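Local coordinates for protein probable ss-1,3-N-acetylglucosaminyltransferase (Staphylococcus aureus subsp. aureus N315, PDB 6H21) that is a probable glycosyltransferase of family 2 with a GT-A fold that binds uridine-diphosphate-N-acetylglucosamine and manganese, at residues C[37-42]-C[54-59]; C[24-29]-C[33-38]. All blocks are in the same frame, centred on the assembly; numbering follows the deposited sequence.

Contact 1: residues C[37-42]-C[54-59]. With UD1 (uridine-diphosphate-N-acetylglucosamine), chain X.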
loop_
_atom_site.group_PDB
_atom_site.type_symbol
_atom_site.label_atom_id
_atom_site.label_comp_id
_atom_site.label_asym_id
_atom_site.label_seq_id
_atom_site.Cartn_x
_atom_site.Cartn_y
_atom_site.Cartn_z
ATOM N N ARG C 37 31.138 -40.323 17.330
ATOM C CA ARG C 37 31.012 -40.345 15.891
ATOM C C ARG C 37 31.717 -39.144 15.249
ATOM O O ARG C 37 32.394 -39.303 14.246
ATOM C CB ARG C 37 29.540 -40.334 15.483
ATOM C CG ARG C 37 29.331 -40.578 13.998
ATOM C CD ARG C 37 27.864 -40.701 13.654
ATOM N NE ARG C 37 27.123 -39.462 13.839
ATOM C CZ ARG C 37 25.965 -39.198 13.244
ATOM N NH1 ARG C 37 25.451 -40.061 12.383
ATOM N NH2 ARG C 37 25.330 -38.069 13.502
ATOM N N THR C 38 31.517 -37.952 15.819
ATOM C CA THR C 38 32.092 -36.708 15.293
ATOM C C THR C 38 33.614 -36.745 15.471
ATOM O O THR C 38 34.352 -36.399 14.557
ATOM C CB THR C 38 31.481 -35.469 15.963
ATOM O OG1 THR C 38 30.105 -35.367 15.582
ATOM C CG2 THR C 38 32.206 -34.193 15.603
ATOM N N ILE C 39 34.073 -37.173 16.653
ATOM C CA ILE C 39 35.501 -37.218 16.926
ATOM C C ILE C 39 36.162 -38.197 15.949
ATOM O O ILE C 39 37.223 -37.895 15.400
ATOM C CB ILE C 39 35.794 -37.559 18.399
ATOM C CG1 ILE C 39 35.372 -36.412 19.315
ATOM C CG2 ILE C 39 37.265 -37.909 18.592
ATOM C CD1 ILE C 39 35.454 -36.740 20.785
ATOM N N SER C 40 35.542 -39.370 15.762
ATOM C CA SER C 40 36.061 -40.398 14.855
ATOM C C SER C 40 36.207 -39.840 13.428
ATOM O O SER C 40 37.165 -40.174 12.719
ATOM C CB SER C 40 35.190 -41.625 14.880
ATOM O OG SER C 40 35.146 -42.204 16.185
ATOM N N SER C 41 35.260 -38.989 13.007
ATOM C CA SER C 41 35.316 -38.390 11.671
ATOM C C SER C 41 36.537 -37.468 11.547
ATOM O O SER C 41 37.072 -37.325 10.455
ATOM C CB SER C 41 34.018 -37.688 11.294
ATOM O OG SER C 41 33.969 -36.345 11.761
ATOM N N VAL C 42 36.974 -36.858 12.654
ATOM C CA VAL C 42 38.168 -35.998 12.629
ATOM C C VAL C 42 39.450 -36.838 12.702
ATOM O O VAL C 42 40.454 -36.507 12.060
ATOM C CB VAL C 42 38.167 -34.948 13.749
ATOM C CG1 VAL C 42 39.428 -34.091 13.701
ATOM C CG2 VAL C 42 36.929 -34.082 13.687
ATOM N N LEU C 54 43.097 -31.836 16.767
ATOM C CA LEU C 54 41.766 -31.523 17.173
ATOM C C LEU C 54 41.839 -30.899 18.571
ATOM O O LEU C 54 42.419 -31.494 19.503
ATOM C CB LEU C 54 40.946 -32.811 17.154
ATOM C CG LEU C 54 39.574 -32.708 17.805
ATOM C CD1 LEU C 54 38.702 -31.705 17.077
ATOM C CD2 LEU C 54 38.922 -34.074 17.847
ATOM N N ILE C 55 41.308 -29.674 18.684
ATOM C CA ILE C 55 41.191 -28.969 19.955
ATOM C C ILE C 55 39.724 -29.036 20.371
ATOM O O ILE C 55 38.886 -28.450 19.712
ATOM C CB ILE C 55 41.681 -27.506 19.857
ATOM C CG1 ILE C 55 43.096 -27.400 19.281
ATOM C CG2 ILE C 55 41.571 -26.813 21.209
ATOM C CD1 ILE C 55 43.536 -25.986 18.949
ATOM N N ILE C 56 39.436 -29.751 21.459
ATOM C CA ILE C 56 38.081 -29.819 22.010
ATOM C C ILE C 56 37.980 -28.848 23.196
ATOM O O ILE C 56 38.735 -28.941 24.169
ATOM C CB ILE C 56 37.703 -31.253 22.426
ATOM C CG1 ILE C 56 38.035 -32.271 21.331
ATOM C CG2 ILE C 56 36.237 -31.307 22.836
ATOM C CD1 ILE C 56 37.817 -33.717 21.733
ATOM N N ILE C 57 37.017 -27.927 23.119
ATOM C CA ILE C 57 36.742 -27.024 24.214
ATOM C C ILE C 57 35.352 -27.334 24.764
ATOM O O ILE C 57 34.379 -27.039 24.116
ATOM C CB ILE C 57 36.829 -25.559 23.767
ATOM C CG1 ILE C 57 38.071 -25.292 22.918
ATOM C CG2 ILE C 57 36.742 -24.654 24.992
ATOM C CD1 ILE C 57 39.359 -25.394 23.688
ATOM N N ASP C 58 35.280 -27.893 25.972
ATOM C CA ASP C 58 33.991 -28.251 26.550
ATOM C C ASP C 58 33.424 -27.083 27.370
ATOM O O ASP C 58 34.057 -26.599 28.314
ATOM C CB ASP C 58 34.071 -29.507 27.406
ATOM C CG ASP C 58 32.705 -29.890 27.935
ATOM O OD1 ASP C 58 31.870 -30.351 27.125
ATOM O OD2 ASP C 58 32.468 -29.647 29.126
ATOM N N ASP C 59 32.205 -26.664 27.016
ATOM C CA ASP C 59 31.583 -25.458 27.597
ATOM C C ASP C 59 30.876 -25.835 28.909
ATOM O O ASP C 59 29.685 -25.583 29.081
ATOM C CB ASP C 59 30.657 -24.775 26.587
ATOM C CG ASP C 59 30.363 -23.307 26.873
ATOM O OD1 ASP C 59 31.001 -22.730 27.785
ATOM O OD2 ASP C 59 29.506 -22.745 26.173
HETATM C "C1'" UD1 X . 23.588 -23.513 14.356
HETATM C "C2'" UD1 X . 23.996 -23.108 12.937
HETATM C "C3'" UD1 X . 25.483 -23.383 12.725
HETATM C "C4'" UD1 X . 26.292 -22.685 13.816
HETATM C "C5'" UD1 X . 25.756 -22.993 15.216
HETATM C "C6'" UD1 X . 26.483 -22.196 16.303
HETATM C "C7'" UD1 X . 22.246 -23.287 11.206
HETATM C "C8'" UD1 X . 21.565 -24.209 10.230
HETATM N "N2'" UD1 X . 23.206 -23.837 11.952
HETATM O "O1'" UD1 X . 23.848 -24.914 14.496
HETATM O "O3'" UD1 X . 25.887 -22.927 11.425
HETATM O "O4'" UD1 X . 27.651 -23.119 13.725
HETATM O "O5'" UD1 X . 24.336 -22.752 15.306
HETATM O "O6'" UD1 X . 26.487 -20.797 16.036
HETATM O "O7'" UD1 X . 21.942 -22.109 11.299
HETATM N N1 UD1 X . 27.718 -25.196 22.156
HETATM C C2 UD1 X . 28.532 -24.589 23.129
HETATM N N3 UD1 X . 28.022 -24.115 24.260
HETATM C C4 UD1 X . 26.722 -24.207 24.511
HETATM C C5 UD1 X . 25.875 -24.801 23.574
HETATM C C6 UD1 X . 26.392 -25.294 22.374
HETATM O O2 UD1 X . 29.752 -24.470 22.954
HETATM O O4 UD1 X . 26.306 -23.755 25.601
HETATM C C1B UD1 X . 28.369 -25.672 20.935
HETATM C C2B UD1 X . 27.909 -27.045 20.478
HETATM O "O2'" UD1 X . 28.539 -28.073 21.234
HETATM C C3B UD1 X . 28.315 -27.023 19.013
HETATM C C4B UD1 X . 28.186 -25.552 18.623
HETATM O O4B UD1 X . 28.109 -24.795 19.841
HETATM O O3B UD1 X . 29.674 -27.450 18.857
HETATM C C5B UD1 X . 26.938 -25.268 17.806
HETATM O O5B UD1 X . 25.835 -25.922 18.420
HETATM P PA UD1 X . 24.790 -26.795 17.580
HETATM O O1A UD1 X . 23.816 -27.324 18.582
HETATM O O2A UD1 X . 25.475 -27.717 16.574
HETATM O O3A UD1 X . 24.076 -25.630 16.777
HETATM P PB UD1 X . 23.107 -25.867 15.533
HETATM O O1B UD1 X . 21.768 -25.300 15.888
HETATM O O2B UD1 X . 23.176 -27.291 14.998
#
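Leu-54, on strand 52-58, packs against the sheet-facing side of helix 37-42, where Val-42 CG1 reaches its CB at 4.0 Å and both its methyls, CD1 and CD2, at 4.2 Å. This is the second half of a beta-alpha-beta unit in the nucleotide-binding part of the GT-A fold: helix and strand run nearly antiparallel, their axes 157° apart and 10.6 Å at closest approach, with only apolar side chains bridging the gap. The two side chains meet at about a right angle, so the valine methyl lies across the leucine fork. Leu-54 CD2 also turns to the helix turn before, touching Ile-39 CG2 at 4.2 Å. The helix there is tied by a side-chain bond, Ser-41 OG to Thr-38 O at 2.8 Å, on a carbonyl that accepts Val-42 N as well; Thr-38 OG1 in turn reaches the backbone oxygens of Ser-111 and Asp-113. Ile-55 and Ile-57 face away from this helix, onto Met-100 of helix 91-100. Between them Ile-56 comes back toward helix 37-42 and touches it through its CD1 methyl, which meets Ile-39 CD1 at 4.0 Å, the two isoleucine chains crossing roughly perpendicular. Past the last strand residue the chain enters the pocket of uridine-diphosphate-N-acetylglucosamine at Asp-59. With CG anti to the backbone N (chi1 -159°), the carboxylate is carried to the uracil, and Ser-87 OG helps to fix it by bonding the same OD2. That oxygen takes the uracil imide hydrogen almost in line, the ligand's N3 standing 2.8 Å from Asp-59 OD2 with an N-H...O angle of 172°.

Contact 2: residues C[24-29]-C[33-38]. With UD1 (uridine-diphosphate-N-acetylglucosamine), chain X.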
loop_
_atom_site.group_PDB
_atom_site.type_symbol
_atom_site.label_atom_id
_atom_site.label_comp_id
_atom_site.label_asym_id
_atom_site.label_seq_id
_atom_site.Cartn_x
_atom_site.Cartn_y
_atom_site.Cartn_z
ATOM N N VAL C 24 41.574 -28.226 14.082
ATOM C CA VAL C 24 40.129 -28.330 14.167
ATOM C C VAL C 24 39.707 -27.904 15.578
ATOM O O VAL C 24 40.189 -28.453 16.568
ATOM C CB VAL C 24 39.631 -29.741 13.816
ATOM C CG1 VAL C 24 38.113 -29.837 13.852
ATOM C CG2 VAL C 24 40.157 -30.189 12.467
ATOM N N ILE C 25 38.820 -26.903 15.644
ATOM C CA ILE C 25 38.335 -26.332 16.885
ATOM C C ILE C 25 36.874 -26.756 17.050
ATOM O O ILE C 25 36.018 -26.348 16.268
ATOM C CB ILE C 25 38.510 -24.800 16.886
ATOM C CG1 ILE C 25 39.984 -24.412 16.717
ATOM C CG2 ILE C 25 37.893 -24.185 18.135
ATOM C CD1 ILE C 25 40.234 -22.931 16.557
ATOM N N MET C 26 36.610 -27.580 18.064
ATOM C CA MET C 26 35.287 -28.147 18.288
ATOM C C MET C 26 34.820 -27.839 19.707
ATOM O O MET C 26 35.280 -28.464 20.660
ATOM C CB MET C 26 35.298 -29.663 18.080
ATOM C CG MET C 26 33.929 -30.292 18.220
ATOM S SD MET C 26 33.943 -32.072 17.895
ATOM C CE MET C 26 34.911 -32.665 19.276
ATOM N N PRO C 27 33.864 -26.901 19.890
ATOM C CA PRO C 27 33.203 -26.720 21.180
ATOM C C PRO C 27 32.203 -27.861 21.412
ATOM O O PRO C 27 31.585 -28.328 20.460
ATOM C CB PRO C 27 32.495 -25.370 21.024
ATOM C CG PRO C 27 32.183 -25.289 19.555
ATOM C CD PRO C 27 33.340 -25.983 18.865
ATOM N N THR C 28 32.087 -28.309 22.666
ATOM C CA THR C 28 31.153 -29.359 23.066
ATOM C C THR C 28 30.307 -28.855 24.242
ATOM O O THR C 28 30.736 -27.984 24.999
ATOM C CB THR C 28 31.886 -30.660 23.427
ATOM O OG1 THR C 28 32.747 -30.437 24.544
ATOM C CG2 THR C 28 32.704 -31.212 22.279
ATOM N N PHE C 29 29.097 -29.407 24.364
ATOM C CA PHE C 29 28.220 -29.159 25.497
ATOM C C PHE C 29 27.129 -30.236 25.545
ATOM O O PHE C 29 26.252 -30.276 24.681
ATOM C CB PHE C 29 27.606 -27.761 25.416
ATOM C CG PHE C 29 26.665 -27.459 26.553
ATOM C CD1 PHE C 29 27.153 -27.309 27.845
ATOM C CD2 PHE C 29 25.298 -27.359 26.339
ATOM C CE1 PHE C 29 26.291 -27.044 28.898
ATOM C CE2 PHE C 29 24.440 -27.088 27.395
ATOM C CZ PHE C 29 24.939 -26.933 28.670
ATOM N N GLU C 33 27.571 -39.667 24.530
ATOM C CA GLU C 33 28.156 -40.769 23.766
ATOM C C GLU C 33 28.042 -40.524 22.253
ATOM O O GLU C 33 28.822 -41.090 21.493
ATOM C CB GLU C 33 27.502 -42.094 24.169
ATOM C CG GLU C 33 27.867 -42.549 25.572
ATOM N N LYS C 34 27.090 -39.680 21.823
ATOM C CA LYS C 34 26.930 -39.293 20.403
ATOM C C LYS C 34 28.214 -38.645 19.849
ATOM O O LYS C 34 28.465 -38.688 18.635
ATOM C CB LYS C 34 25.744 -38.336 20.236
ATOM C CG LYS C 34 24.364 -38.961 20.401
ATOM C CD LYS C 34 23.222 -37.971 20.256
ATOM N N LEU C 35 29.025 -38.044 20.729
ATOM C CA LEU C 35 30.230 -37.305 20.342
ATOM C C LEU C 35 31.298 -38.222 19.714
ATOM O O LEU C 35 32.137 -37.735 18.948
ATOM C CB LEU C 35 30.774 -36.584 21.581
ATOM C CG LEU C 35 31.992 -35.695 21.347
ATOM C CD1 LEU C 35 31.695 -34.629 20.303
ATOM C CD2 LEU C 35 32.457 -35.054 22.642
ATOM N N HIS C 36 31.296 -39.527 20.036
ATOM C CA HIS C 36 32.280 -40.482 19.473
ATOM C C HIS C 36 32.320 -40.385 17.942
ATOM O O HIS C 36 33.410 -40.378 17.330
ATOM C CB HIS C 36 31.971 -41.929 19.886
ATOM C CG HIS C 36 32.374 -42.259 21.282
ATOM N ND1 HIS C 36 33.696 -42.288 21.677
ATOM C CD2 HIS C 36 31.641 -42.577 22.372
ATOM C CE1 HIS C 36 33.761 -42.612 22.953
ATOM N NE2 HIS C 36 32.513 -42.793 23.405
ATOM N N ARG C 37 31.138 -40.323 17.330
ATOM C CA ARG C 37 31.012 -40.345 15.891
ATOM C C ARG C 37 31.717 -39.144 15.249
ATOM O O ARG C 37 32.394 -39.303 14.246
ATOM C CB ARG C 37 29.540 -40.334 15.483
ATOM C CG ARG C 37 29.331 -40.578 13.998
ATOM C CD ARG C 37 27.864 -40.701 13.654
ATOM N NE ARG C 37 27.123 -39.462 13.839
ATOM C CZ ARG C 37 25.965 -39.198 13.244
ATOM N NH1 ARG C 37 25.451 -40.061 12.383
ATOM N NH2 ARG C 37 25.330 -38.069 13.502
ATOM N N THR C 38 31.517 -37.952 15.819
ATOM C CA THR C 38 32.092 -36.708 15.293
ATOM C C THR C 38 33.614 -36.745 15.471
ATOM O O THR C 38 34.352 -36.399 14.557
ATOM C CB THR C 38 31.481 -35.469 15.963
ATOM O OG1 THR C 38 30.105 -35.367 15.582
ATOM C CG2 THR C 38 32.206 -34.193 15.603
HETATM C "C1'" UD1 X . 23.588 -23.513 14.356
HETATM C "C2'" UD1 X . 23.996 -23.108 12.937
HETATM C "C3'" UD1 X . 25.483 -23.383 12.725
HETATM C "C4'" UD1 X . 26.292 -22.685 13.816
HETATM C "C5'" UD1 X . 25.756 -22.993 15.216
HETATM C "C6'" UD1 X . 26.483 -22.196 16.303
HETATM C "C7'" UD1 X . 22.246 -23.287 11.206
HETATM C "C8'" UD1 X . 21.565 -24.209 10.230
HETATM N "N2'" UD1 X . 23.206 -23.837 11.952
HETATM O "O1'" UD1 X . 23.848 -24.914 14.496
HETATM O "O3'" UD1 X . 25.887 -22.927 11.425
HETATM O "O4'" UD1 X . 27.651 -23.119 13.725
HETATM O "O5'" UD1 X . 24.336 -22.752 15.306
HETATM O "O6'" UD1 X . 26.487 -20.797 16.036
HETATM O "O7'" UD1 X . 21.942 -22.109 11.299
HETATM N N1 UD1 X . 27.718 -25.196 22.156
HETATM C C2 UD1 X . 28.532 -24.589 23.129
HETATM N N3 UD1 X . 28.022 -24.115 24.260
HETATM C C4 UD1 X . 26.722 -24.207 24.511
HETATM C C5 UD1 X . 25.875 -24.801 23.574
HETATM C C6 UD1 X . 26.392 -25.294 22.374
HETATM O O2 UD1 X . 29.752 -24.470 22.954
HETATM O O4 UD1 X . 26.306 -23.755 25.601
HETATM C C1B UD1 X . 28.369 -25.672 20.935
HETATM C C2B UD1 X . 27.909 -27.045 20.478
HETATM O "O2'" UD1 X . 28.539 -28.073 21.234
HETATM C C3B UD1 X . 28.315 -27.023 19.013
HETATM C C4B UD1 X . 28.186 -25.552 18.623
HETATM O O4B UD1 X . 28.109 -24.795 19.841
HETATM O O3B UD1 X . 29.674 -27.450 18.857
HETATM C C5B UD1 X . 26.938 -25.268 17.806
HETATM O O5B UD1 X . 25.835 -25.922 18.420
HETATM P PA UD1 X . 24.790 -26.795 17.580
HETATM O O1A UD1 X . 23.816 -27.324 18.582
HETATM O O2A UD1 X . 25.475 -27.717 16.574
HETATM O O3A UD1 X . 24.076 -25.630 16.777
HETATM P PB UD1 X . 23.107 -25.867 15.533
HETATM O O1B UD1 X . 21.768 -25.300 15.888
HETATM O O2B UD1 X . 23.176 -27.291 14.998
#
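Pro-27 O is gripped by two ribose hydroxyls of uridine-diphosphate-N-acetylglucosamine: the ligand's O3B donates to it at 2.6 Å and its O2' more loosely at 3.2 Å. This carbonyl lies near the end of strand 24-28, the first strand of the beta-alpha-beta unit of the GT-A fold, whose helix follows after a short loop. Next along, the Phe-29 ring has the uracil O4 above one face, offset toward the rim, while Phe-29 CB is 3.8 Å from the ligand's C4. Met-26 and Thr-28 instead point their side chains at the helix and pack it without any hydrogen bond across. In Thr-28, OG1 sits between the backbone N and the carbonyl carbon (chi1 62°) and bonds Asp-58 OD1; this puts CG2 anti to the carbonyl carbon, where it meets Leu-35 CD2 at 3.9 Å, the two side chains crossing at about a right angle. Leu-35 slides past Met-26 in the opposite direction and rests on Ile-71 of helix 66-72 as well. Met-26 is extended through chi1 and chi2, which carries SD to 3.6 Å from Thr-38 CG2; the bend at chi3 (67°) then lays CE 3.9 Å from Leu-35 CD1.

From the N terminus, strand 22-28 runs to the pocket, and contact 2 closes the short loop between that strand and helix 35-43. Contact 1 closes the next, longer loop, from that helix to strand 52-58. The two follow one another without nesting or crossing, and share Arg-37 and Thr-38, so one helix, by successive turns, covers two neighbouring parallel strands. These strands are joined directly by a probable hydrogen bond from Ile-55 N to Val-24 O (2.7 Å), and Ile-56 CG2 packs on Thr-28 CG2. Both strand ends open on the same ligand, contact 2 at the ribose and, through Phe-29, the uracil, contact 1 at the uracil N3.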